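Local coordinates for protein rhizobiales Sp. Pch2 (Marine metagenome, PDB 6PB3) that is a Trip13/Pch2-like AAA+ ATPase that probably remodels HORMA domain proteins and so regulates cGAS-like enzymes in bacteriophage immunity, at residues G179-A182 against F183-I187; G95-V98 against A99-S103; T267-D270 against L271-L275; S53-A56 against K57-P61. All blocks are in the same frame, centred on the assembly; numbering follows the deposited sequence.

Contact 1 of 4, residues G179-A182 against F183-I187; sequences GVNA and FIRGI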
# COMPACT_ATOMS: atom_id res chain seq x y z
N GLY A 179 -22.87 -14.20 8.20
CA GLY A 179 -23.52 -14.25 6.91
C GLY A 179 -22.84 -15.23 5.97
O GLY A 179 -23.50 -15.91 5.18
N VAL A 180 -21.52 -15.32 6.03
CA VAL A 180 -20.81 -16.32 5.24
C VAL A 180 -21.22 -17.72 5.68
O VAL A 180 -21.41 -18.62 4.86
CB VAL A 180 -19.29 -16.11 5.34
CG1 VAL A 180 -18.54 -17.26 4.69
CG2 VAL A 180 -18.91 -14.80 4.68
N ASN A 181 -21.39 -17.92 6.99
CA ASN A 181 -21.73 -19.25 7.48
C ASN A 181 -23.14 -19.66 7.05
O ASN A 181 -23.36 -20.81 6.66
CB ASN A 181 -21.59 -19.31 8.99
CG ASN A 181 -20.54 -20.30 9.42
OD1 ASN A 181 -19.34 -20.02 9.35
ND2 ASN A 181 -20.97 -21.49 9.84
N ALA A 182 -24.09 -18.72 7.11
CA ALA A 182 -25.44 -19.00 6.62
C ALA A 182 -25.42 -19.39 5.15
O ALA A 182 -26.19 -20.25 4.71
CB ALA A 182 -26.34 -17.79 6.84
N PHE A 183 -24.56 -18.75 4.36
CA PHE A 183 -24.47 -19.03 2.94
C PHE A 183 -23.88 -20.40 2.68
O PHE A 183 -24.39 -21.17 1.86
CB PHE A 183 -23.64 -17.94 2.27
CG PHE A 183 -23.66 -17.98 0.78
CD1 PHE A 183 -24.81 -17.69 0.08
CD2 PHE A 183 -22.51 -18.31 0.08
CE1 PHE A 183 -24.83 -17.73 -1.30
CE2 PHE A 183 -22.52 -18.35 -1.30
CZ PHE A 183 -23.68 -18.07 -1.99
N ILE A 184 -22.80 -20.72 3.40
CA ILE A 184 -22.15 -22.03 3.29
C ILE A 184 -23.12 -23.14 3.65
O ILE A 184 -23.24 -24.14 2.94
CB ILE A 184 -20.91 -22.07 4.19
CG1 ILE A 184 -19.77 -21.24 3.62
CG2 ILE A 184 -20.49 -23.49 4.48
CD1 ILE A 184 -18.82 -20.82 4.70
N ARG A 185 -23.78 -23.00 4.80
CA ARG A 185 -24.77 -23.98 5.21
C ARG A 185 -25.86 -24.13 4.15
O ARG A 185 -26.32 -25.25 3.88
CB ARG A 185 -25.37 -23.59 6.56
CG ARG A 185 -24.36 -23.65 7.70
CD ARG A 185 -24.92 -23.09 8.99
NE ARG A 185 -23.89 -23.05 10.03
CZ ARG A 185 -24.12 -22.71 11.30
NH1 ARG A 185 -25.35 -22.38 11.69
NH2 ARG A 185 -23.13 -22.72 12.18
N GLY A 186 -26.26 -23.03 3.52
CA GLY A 186 -27.29 -23.12 2.48
C GLY A 186 -26.82 -23.89 1.27
O GLY A 186 -27.53 -24.76 0.75
N ILE A 187 -25.60 -23.60 0.81
CA ILE A 187 -25.04 -24.29 -0.35
C ILE A 187 -24.90 -25.78 -0.08
O ILE A 187 -25.24 -26.62 -0.92
CB ILE A 187 -23.68 -23.67 -0.71
CG1 ILE A 187 -23.86 -22.25 -1.21
CG2 ILE A 187 -22.95 -24.55 -1.71
CD1 ILE A 187 -22.56 -21.60 -1.50

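Contact 2 of 4, residues G95-V98 against A99-S103; sequences GDDV and ARRES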
# COMPACT_ATOMS: atom_id res chain seq x y z
N GLY A 95 -31.18 -18.22 -17.52
CA GLY A 95 -32.17 -19.24 -17.22
C GLY A 95 -33.08 -19.56 -18.39
O GLY A 95 -33.63 -20.66 -18.45
N ASP A 96 -33.23 -18.62 -19.33
CA ASP A 96 -33.96 -18.91 -20.55
C ASP A 96 -33.23 -19.94 -21.39
O ASP A 96 -33.86 -20.82 -21.99
CB ASP A 96 -34.16 -17.62 -21.36
CG ASP A 96 -35.12 -17.81 -22.49
OD1 ASP A 96 -36.34 -17.69 -22.23
OD2 ASP A 96 -34.68 -18.08 -23.62
N ASP A 97 -31.91 -19.81 -21.47
CA ASP A 97 -31.10 -20.81 -22.16
C ASP A 97 -31.19 -22.18 -21.48
O ASP A 97 -31.31 -23.21 -22.16
CB ASP A 97 -29.66 -20.34 -22.22
CG ASP A 97 -28.93 -20.84 -23.43
OD1 ASP A 97 -28.77 -22.07 -23.55
OD2 ASP A 97 -28.55 -20.00 -24.28
N VAL A 98 -31.11 -22.21 -20.15
CA VAL A 98 -31.16 -23.49 -19.45
C VAL A 98 -32.52 -24.14 -19.65
O VAL A 98 -32.63 -25.36 -19.82
CB VAL A 98 -30.87 -23.32 -17.95
CG1 VAL A 98 -30.91 -24.68 -17.25
CG2 VAL A 98 -29.52 -22.58 -17.71
N ALA A 99 -33.58 -23.33 -19.61
CA ALA A 99 -34.93 -23.83 -19.82
C ALA A 99 -35.06 -24.46 -21.19
O ALA A 99 -35.68 -25.53 -21.34
CB ALA A 99 -35.93 -22.69 -19.66
N ARG A 100 -34.47 -23.83 -22.21
CA ARG A 100 -34.49 -24.39 -23.55
C ARG A 100 -33.68 -25.68 -23.61
O ARG A 100 -34.14 -26.69 -24.15
CB ARG A 100 -33.94 -23.36 -24.54
CG ARG A 100 -34.98 -22.34 -25.01
CD ARG A 100 -34.34 -21.00 -25.32
NE ARG A 100 -33.41 -21.07 -26.43
CZ ARG A 100 -33.55 -20.36 -27.55
NH1 ARG A 100 -34.59 -19.54 -27.67
NH2 ARG A 100 -32.67 -20.46 -28.53
N ARG A 101 -32.47 -25.68 -23.02
CA ARG A 101 -31.56 -26.81 -23.12
C ARG A 101 -32.12 -28.06 -22.46
O ARG A 101 -32.02 -29.16 -23.00
CB ARG A 101 -30.21 -26.42 -22.50
CG ARG A 101 -29.10 -27.46 -22.59
CD ARG A 101 -27.81 -26.94 -21.97
NE ARG A 101 -27.43 -25.60 -22.45
CZ ARG A 101 -26.72 -25.38 -23.56
NH1 ARG A 101 -26.34 -26.40 -24.34
NH2 ARG A 101 -26.43 -24.14 -23.92
N GLU A 102 -32.73 -27.92 -21.28
CA GLU A 102 -33.24 -29.07 -20.55
C GLU A 102 -34.75 -29.24 -20.68
O GLU A 102 -35.31 -30.20 -20.12
CB GLU A 102 -32.87 -28.96 -19.06
CG GLU A 102 -31.37 -29.04 -18.79
CD GLU A 102 -30.76 -30.41 -19.12
OE1 GLU A 102 -31.19 -31.41 -18.51
OE2 GLU A 102 -29.87 -30.47 -20.00
N SER A 103 -35.43 -28.35 -21.40
CA SER A 103 -36.89 -28.37 -21.51
C SER A 103 -37.56 -28.43 -20.14
O SER A 103 -38.39 -29.29 -19.85
CB SER A 103 -37.35 -29.54 -22.40
OG SER A 103 -37.00 -29.30 -23.75

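Contact 3 of 4, residues T267-D270 against L271-L275; sequences TFSD and LTQRL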
# COMPACT_ATOMS: atom_id res chain seq x y z
N THR A 267 -11.36 -3.55 -22.09
CA THR A 267 -12.31 -4.41 -21.41
C THR A 267 -13.58 -4.54 -22.26
O THR A 267 -13.73 -3.89 -23.30
CB THR A 267 -12.66 -3.85 -20.03
OG1 THR A 267 -13.38 -2.62 -20.16
CG2 THR A 267 -11.40 -3.58 -19.19
N PHE A 268 -14.48 -5.42 -21.81
CA PHE A 268 -15.80 -5.51 -22.42
C PHE A 268 -16.56 -4.20 -22.25
O PHE A 268 -17.25 -3.74 -23.16
CB PHE A 268 -16.60 -6.66 -21.78
CG PHE A 268 -16.26 -8.05 -22.33
CD1 PHE A 268 -16.64 -8.42 -23.61
CD2 PHE A 268 -15.61 -8.98 -21.54
CE1 PHE A 268 -16.35 -9.70 -24.11
CE2 PHE A 268 -15.32 -10.28 -22.02
CZ PHE A 268 -15.69 -10.63 -23.31
N SER A 269 -16.44 -3.59 -21.06
CA SER A 269 -17.01 -2.26 -20.82
C SER A 269 -16.45 -1.22 -21.79
O SER A 269 -17.21 -0.40 -22.33
CB SER A 269 -16.72 -1.84 -19.39
OG SER A 269 -17.30 -0.58 -19.15
N ASP A 270 -15.13 -1.19 -21.97
CA ASP A 270 -14.55 -0.24 -22.94
C ASP A 270 -15.17 -0.41 -24.33
O ASP A 270 -15.33 0.58 -25.06
CB ASP A 270 -13.03 -0.42 -23.01
CG ASP A 270 -12.32 -0.05 -21.69
OD1 ASP A 270 -12.91 0.70 -20.87
OD2 ASP A 270 -11.16 -0.49 -21.50
N LEU A 271 -15.55 -1.63 -24.71
CA LEU A 271 -16.18 -1.77 -26.02
C LEU A 271 -17.63 -1.30 -26.00
O LEU A 271 -18.06 -0.57 -26.89
CB LEU A 271 -16.09 -3.23 -26.50
CG LEU A 271 -14.69 -3.77 -26.80
CD1 LEU A 271 -14.72 -5.28 -27.02
CD2 LEU A 271 -14.09 -3.05 -28.02
N THR A 272 -18.40 -1.72 -25.00
CA THR A 272 -19.85 -1.55 -25.07
C THR A 272 -20.30 -0.20 -24.53
O THR A 272 -21.28 0.36 -25.03
CB THR A 272 -20.58 -2.67 -24.30
OG1 THR A 272 -20.16 -2.69 -22.92
CG2 THR A 272 -20.28 -4.05 -24.92
N GLN A 273 -19.61 0.34 -23.52
CA GLN A 273 -20.02 1.59 -22.89
C GLN A 273 -19.21 2.81 -23.35
O GLN A 273 -19.59 3.94 -23.01
CB GLN A 273 -19.94 1.47 -21.36
CG GLN A 273 -20.89 0.38 -20.78
CD GLN A 273 -20.75 0.27 -19.27
OE1 GLN A 273 -19.83 -0.38 -18.78
NE2 GLN A 273 -21.63 0.93 -18.54
N ARG A 274 -18.11 2.61 -24.08
CA ARG A 274 -17.35 3.75 -24.59
C ARG A 274 -17.22 3.72 -26.11
O ARG A 274 -17.73 4.62 -26.78
CB ARG A 274 -15.96 3.83 -23.93
CG ARG A 274 -15.99 3.92 -22.40
CD ARG A 274 -14.61 3.72 -21.77
NE ARG A 274 -13.65 4.76 -22.15
CZ ARG A 274 -12.33 4.58 -22.19
NH1 ARG A 274 -11.81 3.39 -21.87
NH2 ARG A 274 -11.53 5.58 -22.54
N LEU A 275 -16.59 2.68 -26.67
CA LEU A 275 -16.22 2.74 -28.07
C LEU A 275 -17.46 2.65 -28.96
O LEU A 275 -17.61 3.43 -29.90
CB LEU A 275 -15.23 1.63 -28.42
CG LEU A 275 -14.92 1.50 -29.91
CD1 LEU A 275 -14.24 2.74 -30.50
CD2 LEU A 275 -14.07 0.26 -30.14

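Contact 4 of 4, residues S53-A56 against K57-P61; sequences SAWA and KKHHP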
# COMPACT_ATOMS: atom_id res chain seq x y z
N SER A 53 -24.13 -37.89 -16.68
CA SER A 53 -23.80 -39.31 -16.61
C SER A 53 -24.16 -40.02 -17.90
O SER A 53 -23.37 -40.84 -18.41
CB SER A 53 -24.53 -39.97 -15.44
OG SER A 53 -24.38 -39.19 -14.26
N ALA A 54 -25.33 -39.73 -18.46
CA ALA A 54 -25.73 -40.39 -19.70
C ALA A 54 -24.81 -40.01 -20.84
O ALA A 54 -24.38 -40.87 -21.61
CB ALA A 54 -27.18 -40.05 -20.04
N TRP A 55 -24.46 -38.72 -20.95
CA TRP A 55 -23.50 -38.31 -21.97
C TRP A 55 -22.18 -39.06 -21.82
O TRP A 55 -21.61 -39.52 -22.82
CB TRP A 55 -23.25 -36.80 -21.91
CG TRP A 55 -22.03 -36.41 -22.69
CD1 TRP A 55 -21.97 -36.14 -24.02
CD2 TRP A 55 -20.69 -36.28 -22.19
NE1 TRP A 55 -20.68 -35.83 -24.39
CE2 TRP A 55 -19.87 -35.92 -23.28
CE3 TRP A 55 -20.11 -36.43 -20.93
CZ2 TRP A 55 -18.50 -35.70 -23.15
CZ3 TRP A 55 -18.74 -36.22 -20.80
CH2 TRP A 55 -17.95 -35.86 -21.90
N ALA A 56 -21.69 -39.19 -20.59
CA ALA A 56 -20.43 -39.90 -20.36
C ALA A 56 -20.50 -41.34 -20.83
O ALA A 56 -19.57 -41.83 -21.47
CB ALA A 56 -20.05 -39.84 -18.88
N LYS A 57 -21.59 -42.04 -20.52
CA LYS A 57 -21.69 -43.44 -20.92
C LYS A 57 -21.72 -43.57 -22.44
O LYS A 57 -21.00 -44.41 -23.00
CB LYS A 57 -22.91 -44.10 -20.30
CG LYS A 57 -23.01 -45.58 -20.62
CD LYS A 57 -23.82 -46.36 -19.59
CE LYS A 57 -25.32 -46.17 -19.75
NZ LYS A 57 -26.09 -47.21 -19.01
N LYS A 58 -22.52 -42.75 -23.12
CA LYS A 58 -22.63 -42.89 -24.57
C LYS A 58 -21.30 -42.59 -25.26
O LYS A 58 -20.94 -43.27 -26.23
CB LYS A 58 -23.72 -41.98 -25.12
CG LYS A 58 -25.08 -42.18 -24.50
CD LYS A 58 -26.08 -41.20 -25.09
CE LYS A 58 -27.38 -41.19 -24.31
NZ LYS A 58 -28.30 -40.12 -24.79
N HIS A 59 -20.56 -41.59 -24.78
CA HIS A 59 -19.37 -41.16 -25.49
C HIS A 59 -18.06 -41.68 -24.91
O HIS A 59 -17.13 -41.94 -25.67
CB HIS A 59 -19.32 -39.63 -25.56
CG HIS A 59 -20.31 -39.02 -26.51
ND1 HIS A 59 -21.62 -38.78 -26.15
CD2 HIS A 59 -20.19 -38.61 -27.79
CE1 HIS A 59 -22.26 -38.24 -27.17
NE2 HIS A 59 -21.42 -38.13 -28.18
N HIS A 60 -17.96 -41.84 -23.59
CA HIS A 60 -16.73 -42.30 -22.94
C HIS A 60 -17.06 -43.24 -21.80
O HIS A 60 -16.85 -42.92 -20.62
CB HIS A 60 -15.91 -41.10 -22.44
CG HIS A 60 -15.55 -40.12 -23.50
ND1 HIS A 60 -16.08 -38.85 -23.56
CD2 HIS A 60 -14.71 -40.22 -24.56
CE1 HIS A 60 -15.59 -38.21 -24.60
NE2 HIS A 60 -14.76 -39.02 -25.23
N PRO A 61 -17.56 -44.44 -22.10
CA PRO A 61 -17.97 -45.35 -21.02
C PRO A 61 -16.83 -45.78 -20.13
O PRO A 61 -17.03 -45.94 -18.91
CB PRO A 61 -18.59 -46.53 -21.78
CG PRO A 61 -17.97 -46.49 -23.12
CD PRO A 61 -17.76 -45.03 -23.43

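Contact 1 of 4, residues G179-A182 against F183-I187
The carbonyl oxygen of Val180 takes the backbone N-H of Ile184, with Val180 O 2.9 Å from Ile184 N, and the bond is fairly straight at 165°. The same oxygen is also wrapped by the Ile184 side chain: CG1 approaches Val180 O to 3.3 Å, and CD1 lies nearly as close. This happens because CG1 of Ile184 stands anti to its own carbonyl carbon (chi1 -73°), which turns that branch back along the helix toward the preceding turn. There the terminal CD1 of Ile184 meets the CG1 methyl of Val180 at 3.6 Å, the apolar contact of this i/i+4 pair. One residue further on, Asn181 O accepts from Arg185 N at 2.9 Å, and the CG of Arg185 packs against Asn181 O at 3.2 Å before the extended chain runs on to its guanidinium. The amide of Asn181 stands close by, its plane almost perpendicular to that of the guanidinium. Two further i/i+4 bonds, Phe183 N to Gly179 O and Gly186 N to Ala182 O, complete the first turns of helix 179-192 in the AAA domain. Ala182 packs on Thr125, Ile128 and Ser129 of helix 124-141. Phe183 sends its ring against Phe132 of that same helix and against Val199 and Met201 of strand 197-203, while Ile184 touches Ala212 of helix 211-214.

Contact 2 of 4, residues G95-V98 against A99-S103
Asp97 and Arg101 form an i/i+4 salt bridge on helix 95-102, a short helix of the AAA ATPase domain that follows closely on helix 87-93. Asp97 OD1 lies 3.1 Å from Arg101 NH2, although the N-H angle of 129° makes the hydrogen bond weak. The carboxylate and guanidinium planes are nearly parallel, 8° apart, but stepped, so that OD1 sits off the guanidinium plane. Arg101 leaves the helix with CG anti to its backbone N (chi1 -176°), and a bend at chi3 brings the guanidinium back toward Asp97. Ser40 of helix 33-47 ties the pair together, its OG bonded to both Asp97 OD1 and Arg101 NE. Asp96 OD2 touches Arg100 CD at 3.4 Å but is 4.3 Å from Arg100 NE and well out of the guanidinium plane; no N-H points at it, and any attraction is probably of charge alone. Asp96 spends OD1 on the backbone N of Asp19. Glu102 bonds to Asn48 and, weakly, to Tyr284 of a neighbouring subunit.

Apolar packing comes from Val98, set against Leu43 of helix 33-47, and from Ala99, which meets Tyr17 and Pro18.

Backbone bonds run in the regular i/i+4 pattern from Ala99 N to Gly95 O onward. Ser103 turns off with a positive phi, just after the last of them, Glu102 N to Val98 O at 2.9 Å.

Contact 3 of 4, residues T267-D270 against L271-L275
Thr267, whose carbonyl oxygen takes the backbone N-H of Leu271 (Thr267 O to Leu271 N, 3.2 Å), is the N-cap of helix 268-283 and forms a capping box with Asp270. In the box, Asp270 N donates to Thr267 OG1 at 2.9 Å, and Thr267 N returns the bond to Asp270 OD2 from above the carboxylate plane. Phe268 O takes Thr272 N, while its ring packs on Pro226 and Gln230. Ser269 has OG anti to its backbone N (chi1 -178°), and from there it donates to Gln273 OE1 at 2.6 Å; the amide's other end, NE2, bonds to Ala217 O and Arg214 O of a neighbouring subunit. Asp270 O accepts from Leu275 N at 2.9 Å, an i to i+5 bond, one residue longer than the usual i to i+4 and the mark of a wider pi-type turn. Its carboxylate is shared: OD2 serves the cap, whereas OD1 bonds to Thr304 OG1 and takes the salt bridge from Arg274, whose NH2 reaches Thr222 of that neighbouring subunit. The helix start is thus joined to a subunit interface. Arg274 NH1 lies 3.1 Å from Asp270 OD1, which sits in the guanidinium plane yet is approached 81° out of its own carboxylate plane.

Contact 4 of 4, residues S53-A56 against K57-P61
An aromatic cluster of Trp55, His59 and His60 closes the C-terminal end of helix 49-59. Trp55 and His59 are one helical turn apart, and their rings lie near parallel but slid apart, with 26° between the planes and little overlap. His59 CG is anti to its carbonyl carbon (chi1 -73°), which brings the imidazole beside the indole. Trp55 NE1 stands over one face of the imidazole, toward its rim, and the closest ring atoms are Trp55 CD1 and His59 ND1 at 3.4 Å. The carbonyl oxygen of Trp55 is gripped twice by His59: the backbone N bonds at 3.0 Å to Trp55 O, and ND1 adds a weak bond to Trp55 O, which lies in the imidazole plane. This second bond may steady the ring's rotation.

His60, where the chain leaves helical geometry, turns its edge toward the six-membered ring of Trp55 in an offset edge-to-face pair, planes 72° apart. The cluster faces a neighbouring subunit: Trp55 NE1 bonds to Thr287 O there and the indole packs on Pro285, while His60 meets Ile289. Within the chain, Leu66 touches both Trp55 and His60. His60 ND1, 3.9 Å from Trp55 CH2, is buried without a polar partner in the model.

Overall arrangement
Along the chain the order is contact 4, contact 2, contact 1, contact 3, each along one helix or round its end and none touching another. Contacts 1 and 2 belong to the AAA ATPase domain, on helices 179-192 and 95-102, their centres about 27 Å apart. Contact 4, on helix 49-59, is closest to contact 2, with nearest atoms about 9 Å apart. Contact 3, on helix 268-283, lies across the chain's centre from the other three, about 41 Å between centres from contact 4. Contact 1 packs within its own subunit, while helices 49-59, 95-102 and 268-283 take part in subunit interfaces of the six-chain assembly: contacts 2 and 4 meet the same neighbouring subunit, contact 3 a different one.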